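Local coordinates for protein glutathione transferase o1 (PDB 3RBT) that is an Omega-class glutathione transferase of the silkworm, a family that conjugates glutathione and may reduce dehydroascorbate with it, at residues D25-Y30 and K48-E53; P76-P81 and V93-Y98. All coordinates share one frame; numbering follows the deposited sequence.

Interaction 1 (D25-Y30 and K48-E53); sequences DKLRLY and KRIKYE
Strands 27-31 and 52-56 pair in parallel at the edge of the sheet in the beta-alpha-beta unit closed by helix 36-47. Leu27 lies beside Tyr52, and Arg28 beside Glu53. Three backbone bonds join them: Leu27 N to Lys51 O (3.0 Å), Glu53 N to Leu27 O (2.9 Å) and Leu29 N to Glu53 O (2.8 Å). On one face, Arg28 and Glu53 run side by side. Arg28 NE donates to Glu53 OE2 at 2.7 Å and 165°, with the oxygen in the guanidinium plane and met on its anti side. Arg28 NH2 adds a weak bond to the same oxygen. Glu53 CG sits between its own N and carbonyl carbon (chi1 48°), which lays the carboxylate next to Arg28. Its OE1 has a long salt bridge to Lys26 NZ (3.9 Å). Lys26 NZ also pairs with Asp25 OD1 at 3.5 Å, and Lys51 NZ meets Asp25 OD2 at 3.3 Å, completing a network of five charged residues. On the other face the contact is apolar: Leu27 CD2 packs on Ile50 CG2 (3.7 Å). Tyr52 points to this side too, its hydroxyl bonded to Glu46 and His223. Such a helix-bridged parallel pair is the N-terminal half of the thioredoxin-like fold.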
ATOM      1  N   ASP A  25      -6.324  -3.675  28.965  1.00 37.75           N
ATOM      2  CA  ASP A  25      -5.569  -4.867  28.583  1.00 37.54           C
ATOM      3  C   ASP A  25      -5.923  -5.381  27.189  1.00 35.24           C
ATOM      4  O   ASP A  25      -5.254  -6.286  26.674  1.00 34.84           O
ATOM      5  CB  ASP A  25      -5.788  -5.977  29.626  1.00 39.38           C
ATOM      6  CG  ASP A  25      -7.224  -6.498  29.635  1.00 41.28           C
ATOM      7  OD1 ASP A  25      -8.167  -5.675  29.603  1.00 42.93           O
ATOM      8  OD2 ASP A  25      -7.411  -7.736  29.671  1.00 43.93           O
ATOM      9  N   LYS A  26      -6.971  -4.815  26.588  1.00 34.00           N
ATOM     10  CA  LYS A  26      -7.444  -5.247  25.269  1.00 32.09           C
ATOM     11  C   LYS A  26      -7.305  -4.150  24.224  1.00 30.28           C
ATOM     12  O   LYS A  26      -7.428  -2.959  24.528  1.00 31.01           O
ATOM     13  CB  LYS A  26      -8.911  -5.703  25.328  1.00 32.68           C
ATOM     14  CG  LYS A  26      -9.195  -6.809  26.345  1.00 35.38           C
ATOM     15  CD  LYS A  26     -10.640  -7.321  26.280  1.00 37.46           C
ATOM     16  CE  LYS A  26     -11.653  -6.319  26.826  1.00 39.29           C
ATOM     17  NZ  LYS A  26     -11.405  -5.897  28.258  1.00 42.22           N
ATOM     18  N   LEU A  27      -7.046  -4.558  22.988  1.00 28.09           N
ATOM     19  CA  LEU A  27      -7.099  -3.650  21.857  1.00 26.41           C
ATOM     20  C   LEU A  27      -8.561  -3.496  21.457  1.00 25.46           C
ATOM     21  O   LEU A  27      -9.390  -4.333  21.809  1.00 25.37           O
ATOM     22  CB  LEU A  27      -6.260  -4.203  20.705  1.00 25.54           C
ATOM     23  CG  LEU A  27      -4.804  -3.748  20.511  1.00 26.47           C
ATOM     24  CD1 LEU A  27      -4.023  -3.478  21.803  1.00 26.62           C
ATOM     25  CD2 LEU A  27      -4.058  -4.738  19.612  1.00 23.84           C
ATOM     26  N   ARG A  28      -8.885  -2.423  20.747  1.00 24.60           N
ATOM     27  CA  ARG A  28     -10.278  -2.142  20.399  1.00 24.54           C
ATOM     28  C   ARG A  28     -10.451  -1.949  18.900  1.00 23.27           C
ATOM     29  O   ARG A  28      -9.839  -1.056  18.311  1.00 23.25           O
ATOM     30  CB  ARG A  28     -10.763  -0.895  21.139  1.00 25.43           C
ATOM     31  CG  ARG A  28     -12.249  -0.574  20.960  1.00 26.10           C
ATOM     32  CD  ARG A  28     -12.618   0.669  21.766  1.00 28.93           C
ATOM     33  NE  ARG A  28     -12.599   0.425  23.210  1.00 30.90           N
ATOM     34  CZ  ARG A  28     -12.235   1.317  24.131  1.00 32.85           C
ATOM     35  NH1 ARG A  28     -11.832   2.534  23.785  1.00 33.01           N
ATOM     36  NH2 ARG A  28     -12.268   0.984  25.415  1.00 35.30           N
ATOM     37  N   LEU A  29     -11.293  -2.778  18.292  1.00 22.52           N
ATOM     38  CA  LEU A  29     -11.625  -2.622  16.887  1.00 21.14           C
ATOM     39  C   LEU A  29     -12.996  -1.975  16.701  1.00 22.00           C
ATOM     40  O   LEU A  29     -14.015  -2.493  17.187  1.00 22.68           O
ATOM     41  CB  LEU A  29     -11.564  -3.970  16.156  1.00 20.16           C
ATOM     42  CG  LEU A  29     -11.639  -3.906  14.618  1.00 18.91           C
ATOM     43  CD1 LEU A  29     -10.384  -3.274  14.014  1.00 15.27           C
ATOM     44  CD2 LEU A  29     -11.897  -5.286  14.006  1.00 17.51           C
ATOM     45  N   TYR A  30     -12.999  -0.832  16.016  1.00 21.61           N
ATOM     46  CA  TYR A  30     -14.219  -0.208  15.515  1.00 21.84           C
ATOM     47  C   TYR A  30     -14.506  -0.778  14.127  1.00 21.13           C
ATOM     48  O   TYR A  30     -13.712  -0.621  13.196  1.00 19.81           O
ATOM     49  CB  TYR A  30     -14.074   1.315  15.445  1.00 22.46           C
ATOM     50  CG  TYR A  30     -13.888   2.001  16.784  1.00 22.70           C
ATOM     51  CD1 TYR A  30     -12.616   2.171  17.322  1.00 22.86           C
ATOM     52  CD2 TYR A  30     -14.977   2.505  17.496  1.00 23.60           C
ATOM     53  CE1 TYR A  30     -12.428   2.804  18.549  1.00 24.03           C
ATOM     54  CE2 TYR A  30     -14.801   3.138  18.732  1.00 25.33           C
ATOM     55  CZ  TYR A  30     -13.513   3.290  19.241  1.00 26.15           C
ATOM     56  OH  TYR A  30     -13.292   3.914  20.449  1.00 28.53           O
ATOM     57  N   LYS A  48      -3.132 -14.075  15.891  1.00 22.16           N
ATOM     58  CA  LYS A  48      -2.041 -13.668  16.777  1.00 22.75           C
ATOM     59  C   LYS A  48      -2.422 -13.783  18.248  1.00 24.02           C
ATOM     60  O   LYS A  48      -1.600 -13.537  19.130  1.00 24.59           O
ATOM     61  CB  LYS A  48      -1.542 -12.268  16.417  1.00 21.90           C
ATOM     62  CG  LYS A  48      -1.056 -12.170  14.949  1.00 21.64           C
ATOM     63  CD  LYS A  48      -0.111 -11.018  14.736  1.00 22.12           C
ATOM     64  CE  LYS A  48       1.100 -11.098  15.681  1.00 23.21           C
ATOM     65  NZ  LYS A  48       2.228 -11.882  15.113  1.00 23.11           N
ATOM     66  N   ARG A  49      -3.668 -14.183  18.501  1.00 24.74           N
ATOM     67  CA  ARG A  49      -4.156 -14.435  19.856  1.00 26.56           C
ATOM     68  C   ARG A  49      -3.966 -13.201  20.742  1.00 26.94           C
ATOM     69  O   ARG A  49      -3.417 -13.270  21.844  1.00 28.27           O
ATOM     70  CB  ARG A  49      -3.493 -15.696  20.427  1.00 28.24           C
ATOM     71  CG  ARG A  49      -3.787 -16.933  19.568  1.00 30.63           C
ATOM     72  CD  ARG A  49      -3.203 -18.189  20.148  1.00 37.72           C
ATOM     73  NE  ARG A  49      -3.943 -19.371  19.705  1.00 40.96           N
ATOM     74  CZ  ARG A  49      -3.918 -20.545  20.327  1.00 44.17           C
ATOM     75  NH1 ARG A  49      -3.190 -20.706  21.428  1.00 45.70           N
ATOM     76  NH2 ARG A  49      -4.629 -21.562  19.852  1.00 46.17           N
ATOM     77  N   ILE A  50      -4.413 -12.064  20.217  1.00 26.28           N
ATOM     78  CA  ILE A  50      -4.384 -10.783  20.922  1.00 26.57           C
ATOM     79  C   ILE A  50      -5.795 -10.504  21.426  1.00 26.68           C
ATOM     80  O   ILE A  50      -6.781 -10.694  20.708  1.00 26.35           O
ATOM     81  CB  ILE A  50      -3.921  -9.634  19.984  1.00 25.81           C
ATOM     82  CG1 ILE A  50      -2.558  -9.958  19.351  1.00 25.55           C
ATOM     83  CG2 ILE A  50      -3.876  -8.296  20.735  1.00 25.99           C
ATOM     84  CD1 ILE A  50      -2.277  -9.159  18.065  1.00 26.03           C
ATOM     85  N   LYS A  51      -5.892 -10.080  22.671  1.00 27.73           N
ATOM     86  CA  LYS A  51      -7.186  -9.794  23.274  1.00 27.96           C
ATOM     87  C   LYS A  51      -7.716  -8.502  22.691  1.00 26.88           C
ATOM     88  O   LYS A  51      -6.968  -7.537  22.529  1.00 26.72           O
ATOM     89  CB  LYS A  51      -7.048  -9.663  24.786  1.00 29.45           C
ATOM     90  CG  LYS A  51      -6.638 -10.948  25.484  1.00 30.84           C
ATOM     91  CD  LYS A  51      -6.409 -10.694  26.969  1.00 33.20           C
ATOM     92  CE  LYS A  51      -5.119  -9.923  27.185  1.00 32.94           C
ATOM     93  NZ  LYS A  51      -4.933  -9.612  28.619  1.00 36.31           N
ATOM     94  N   TYR A  52      -9.000  -8.486  22.372  1.00 26.18           N
ATOM     95  CA  TYR A  52      -9.608  -7.311  21.771  1.00 25.95           C
ATOM     96  C   TYR A  52     -11.096  -7.269  22.074  1.00 26.88           C
ATOM     97  O   TYR A  52     -11.690  -8.269  22.459  1.00 27.35           O
ATOM     98  CB  TYR A  52      -9.401  -7.314  20.245  1.00 24.41           C
ATOM     99  CG  TYR A  52     -10.118  -8.447  19.554  1.00 24.31           C
ATOM    100  CD1 TYR A  52     -11.377  -8.256  18.987  1.00 24.99           C
ATOM    101  CD2 TYR A  52      -9.546  -9.714  19.480  1.00 24.49           C
ATOM    102  CE1 TYR A  52     -12.044  -9.297  18.359  1.00 25.81           C
ATOM    103  CE2 TYR A  52     -10.204 -10.764  18.856  1.00 26.00           C
ATOM    104  CZ  TYR A  52     -11.449 -10.545  18.297  1.00 26.67           C
ATOM    105  OH  TYR A  52     -12.104 -11.578  17.674  1.00 29.14           O
ATOM    106  N   GLU A  53     -11.683  -6.098  21.879  1.00 27.37           N
ATOM    107  CA  GLU A  53     -13.128  -5.938  21.895  1.00 28.39           C
ATOM    108  C   GLU A  53     -13.554  -5.259  20.598  1.00 27.44           C
ATOM    109  O   GLU A  53     -12.781  -4.509  19.996  1.00 27.00           O
ATOM    110  CB  GLU A  53     -13.561  -5.111  23.105  1.00 29.77           C
ATOM    111  CG  GLU A  53     -12.757  -3.824  23.297  1.00 31.12           C
ATOM    112  CD  GLU A  53     -13.136  -3.080  24.566  1.00 34.17           C
ATOM    113  OE1 GLU A  53     -13.233  -3.713  25.636  1.00 36.15           O
ATOM    114  OE2 GLU A  53     -13.346  -1.859  24.486  1.00 34.04           O
TER

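Interaction 2 (P76-P81 and V93-Y98); sequences PVLEIP and VVICDY
Glu79 OE1, on strand 77-80, is gripped by two groups of the neighbouring strand 27-31, a salt bridge from Arg28 NH1 and a hydrogen bond with Tyr30 OH, while its neighbours Leu78 and Ile80 turn toward Ile95 and Tyr98 of helix 92-102. The contact belongs to the C-terminal beta-beta-alpha part of the thioredoxin-like domain. Here strand 77-80, strand 87-89 and the helix follow one another. The axes of the strand and helix segments lie 9.3 Å apart at 37°. No hydrogen bond joins the two segments, and the contact between them is side-chain packing, mostly apolar.

Just before the strand, Pro76 follows a cis peptide bond. This is the cis-proline characteristic of thioredoxin-like folds, and in glutathione transferases its loop lines the glutathione site. Ile95 CD1 packs against the proline, 3.9 Å from Pro76 O. The other branch of Ile95 serves Leu78: CG2 lies 3.7 Å from Leu78 CD2, the two side chains crossing obliquely. Val41 of helix 36-47 packs on both Pro76 and Ile95, so the two helices share this face of the sheet.

Further on, Ile80 and Tyr98 approach from opposite directions. The ring leaves the helix with CG anti to its backbone N (chi1 165°) and stretches across to the strand. The second subunit covers this end, its Tyr114 packing on Ile80 and its Pro113 on Tyr98. Ile80 CD1 meets the phenol end obliquely, 3.6 Å from Tyr98 CZ and 3.4 Å from Tyr98 OH.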
ATOM      1  N   PRO A  76     -11.774  -0.538   8.892  1.00 18.69           N
ATOM      2  CA  PRO A  76     -12.074  -0.440  10.326  1.00 18.74           C
ATOM      3  C   PRO A  76     -11.073   0.483  11.006  1.00 18.78           C
ATOM      4  O   PRO A  76     -10.189   1.024  10.342  1.00 18.64           O
ATOM      5  CB  PRO A  76     -11.860  -1.873  10.811  1.00 18.26           C
ATOM      6  CG  PRO A  76     -10.739  -2.357   9.949  1.00 18.02           C
ATOM      7  CD  PRO A  76     -11.065  -1.792   8.579  1.00 17.73           C
ATOM      8  N   VAL A  77     -11.217   0.665  12.315  1.00 19.41           N
ATOM      9  CA  VAL A  77     -10.228   1.390  13.099  1.00 19.66           C
ATOM     10  C   VAL A  77      -9.757   0.497  14.241  1.00 20.31           C
ATOM     11  O   VAL A  77     -10.571  -0.079  14.970  1.00 20.70           O
ATOM     12  CB  VAL A  77     -10.796   2.687  13.713  1.00 20.68           C
ATOM     13  CG1 VAL A  77      -9.728   3.380  14.570  1.00 20.46           C
ATOM     14  CG2 VAL A  77     -11.313   3.630  12.634  1.00 20.02           C
ATOM     15  N   LEU A  78      -8.443   0.368  14.387  1.00 19.93           N
ATOM     16  CA  LEU A  78      -7.899  -0.318  15.536  1.00 20.42           C
ATOM     17  C   LEU A  78      -7.355   0.732  16.492  1.00 21.02           C
ATOM     18  O   LEU A  78      -6.452   1.510  16.134  1.00 20.64           O
ATOM     19  CB  LEU A  78      -6.805  -1.320  15.124  1.00 19.70           C
ATOM     20  CG  LEU A  78      -6.149  -2.145  16.243  1.00 21.42           C
ATOM     21  CD1 LEU A  78      -7.066  -3.253  16.772  1.00 21.37           C
ATOM     22  CD2 LEU A  78      -4.817  -2.737  15.788  1.00 20.78           C
ATOM     23  N   GLU A  79      -7.923   0.760  17.694  1.00 21.59           N
ATOM     24  CA  GLU A  79      -7.471   1.675  18.735  1.00 23.00           C
ATOM     25  C   GLU A  79      -6.525   0.912  19.645  1.00 23.38           C
ATOM     26  O   GLU A  79      -6.854  -0.176  20.114  1.00 22.83           O
ATOM     27  CB  GLU A  79      -8.649   2.251  19.529  1.00 23.64           C
ATOM     28  CG  GLU A  79      -8.266   3.386  20.494  1.00 25.89           C
ATOM     29  CD  GLU A  79      -9.470   4.032  21.175  1.00 26.17           C
ATOM     30  OE1 GLU A  79     -10.455   3.324  21.462  1.00 27.40           O
ATOM     31  OE2 GLU A  79      -9.428   5.250  21.429  1.00 26.50           O
ATOM     32  N   ILE A  80      -5.355   1.501  19.892  1.00 24.18           N
ATOM     33  CA  ILE A  80      -4.265   0.830  20.593  1.00 24.76           C
ATOM     34  C   ILE A  80      -3.722   1.752  21.689  1.00 27.07           C
ATOM     35  O   ILE A  80      -3.862   2.971  21.593  1.00 27.51           O
ATOM     36  CB  ILE A  80      -3.127   0.417  19.610  1.00 24.08           C
ATOM     37  CG1 ILE A  80      -2.578   1.635  18.847  1.00 23.86           C
ATOM     38  CG2 ILE A  80      -3.622  -0.639  18.606  1.00 22.41           C
ATOM     39  CD1 ILE A  80      -1.200   1.415  18.253  1.00 23.58           C
ATOM     40  N   PRO A  81      -3.137   1.175  22.756  1.00 28.40           N
ATOM     41  CA  PRO A  81      -2.437   2.030  23.718  1.00 30.47           C
ATOM     42  C   PRO A  81      -1.101   2.457  23.134  1.00 31.22           C
ATOM     43  O   PRO A  81      -0.465   1.677  22.418  1.00 30.77           O
ATOM     44  CB  PRO A  81      -2.208   1.114  24.926  1.00 31.09           C
ATOM     45  CG  PRO A  81      -2.998  -0.124  24.677  1.00 30.10           C
ATOM     46  CD  PRO A  81      -3.224  -0.224  23.207  1.00 28.12           C
ATOM     47  N   VAL A  93      -4.378  -3.048   5.864  1.00 15.44           N
ATOM     48  CA  VAL A  93      -3.013  -3.517   5.621  1.00 16.04           C
ATOM     49  C   VAL A  93      -2.034  -2.985   6.669  1.00 15.79           C
ATOM     50  O   VAL A  93      -1.264  -3.747   7.245  1.00 16.01           O
ATOM     51  CB  VAL A  93      -2.510  -3.128   4.209  1.00 16.35           C
ATOM     52  CG1 VAL A  93      -1.075  -3.628   4.003  1.00 17.96           C
ATOM     53  CG2 VAL A  93      -3.433  -3.707   3.138  1.00 16.87           C
ATOM     54  N   VAL A  94      -2.068  -1.679   6.912  1.00 15.73           N
ATOM     55  CA  VAL A  94      -1.185  -1.060   7.904  1.00 15.98           C
ATOM     56  C   VAL A  94      -1.467  -1.624   9.306  1.00 15.77           C
ATOM     57  O   VAL A  94      -0.533  -1.925  10.077  1.00 16.05           O
ATOM     58  CB  VAL A  94      -1.323   0.476   7.882  1.00 16.41           C
ATOM     59  CG1 VAL A  94      -0.491   1.116   8.974  1.00 17.60           C
ATOM     60  CG2 VAL A  94      -0.907   1.013   6.518  1.00 16.46           C
ATOM     61  N   ILE A  95      -2.755  -1.793   9.602  1.00 14.74           N
ATOM     62  CA  ILE A  95      -3.218  -2.336  10.886  1.00 14.75           C
ATOM     63  C   ILE A  95      -2.693  -3.751  11.115  1.00 14.34           C
ATOM     64  O   ILE A  95      -2.129  -4.047  12.166  1.00 15.02           O
ATOM     65  CB  ILE A  95      -4.766  -2.314  10.993  1.00 13.82           C
ATOM     66  CG1 ILE A  95      -5.256  -0.875  11.245  1.00 15.20           C
ATOM     67  CG2 ILE A  95      -5.225  -3.204  12.116  1.00 14.12           C
ATOM     68  CD1 ILE A  95      -6.769  -0.639  10.975  1.00 12.30           C
ATOM     69  N   CYS A  96      -2.865  -4.611  10.116  1.00 13.71           N
ATOM     70  CA  CYS A  96      -2.473  -5.998  10.237  1.00 13.70           C
ATOM     71  C   CYS A  96      -0.959  -6.141  10.311  1.00 13.77           C
ATOM     72  O   CYS A  96      -0.468  -6.995  11.046  1.00 14.15           O
ATOM     73  CB  CYS A  96      -3.038  -6.823   9.075  1.00 13.49           C
ATOM     74  SG  CYS A  96      -4.844  -7.060   9.136  1.00 14.99           S
ATOM     75  N   ASP A  97      -0.236  -5.308   9.555  1.00 13.24           N
ATOM     76  CA  ASP A  97       1.229  -5.307   9.578  1.00 14.24           C
ATOM     77  C   ASP A  97       1.769  -4.782  10.909  1.00 14.66           C
ATOM     78  O   ASP A  97       2.739  -5.329  11.448  1.00 14.89           O
ATOM     79  CB  ASP A  97       1.822  -4.523   8.391  1.00 13.71           C
ATOM     80  CG  ASP A  97       1.636  -5.255   7.049  1.00 14.24           C
ATOM     81  OD1 ASP A  97       1.253  -6.445   7.046  1.00 12.85           O
ATOM     82  OD2 ASP A  97       1.895  -4.645   5.994  1.00 13.95           O
ATOM     83  N   TYR A  98       1.113  -3.749  11.442  1.00 14.76           N
ATOM     84  CA  TYR A  98       1.422  -3.255  12.785  1.00 15.32           C
ATOM     85  C   TYR A  98       1.339  -4.407  13.791  1.00 15.43           C
ATOM     86  O   TYR A  98       2.262  -4.627  14.558  1.00 16.35           O
ATOM     87  CB  TYR A  98       0.476  -2.116  13.210  1.00 15.18           C
ATOM     88  CG  TYR A  98       0.564  -1.859  14.691  1.00 16.77           C
ATOM     89  CD1 TYR A  98       1.632  -1.139  15.223  1.00 17.44           C
ATOM     90  CD2 TYR A  98      -0.379  -2.395  15.570  1.00 16.94           C
ATOM     91  CE1 TYR A  98       1.739  -0.927  16.590  1.00 20.62           C
ATOM     92  CE2 TYR A  98      -0.273  -2.187  16.942  1.00 18.34           C
ATOM     93  CZ  TYR A  98       0.786  -1.460  17.443  1.00 19.92           C
ATOM     94  OH  TYR A  98       0.904  -1.251  18.806  1.00 22.70           O
TER

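The two contacts come in series along the chain, with 25-30 and 48-53 closed before 76-81 and 93-98 open. Their centres are about 10 Å apart, and strands 27-31 and 77-80 are antiparallel neighbours in one mixed sheet. They touch directly: Tyr30 N lies 2.7 Å from Val77 O, a probable hydrogen bond, and Leu27 packs on Ile80. Interaction 1 holds the outer strand 52-56 to the sheet, and interaction 2 seats helix 92-102 on it. Each contact lies within one half of the thioredoxin-like domain, beta-alpha-beta or beta-beta-alpha, and the pairing of strands 27-31 and 77-80 joins the halves. Interaction 2 also lies at the second subunit, which interaction 1 does not touch.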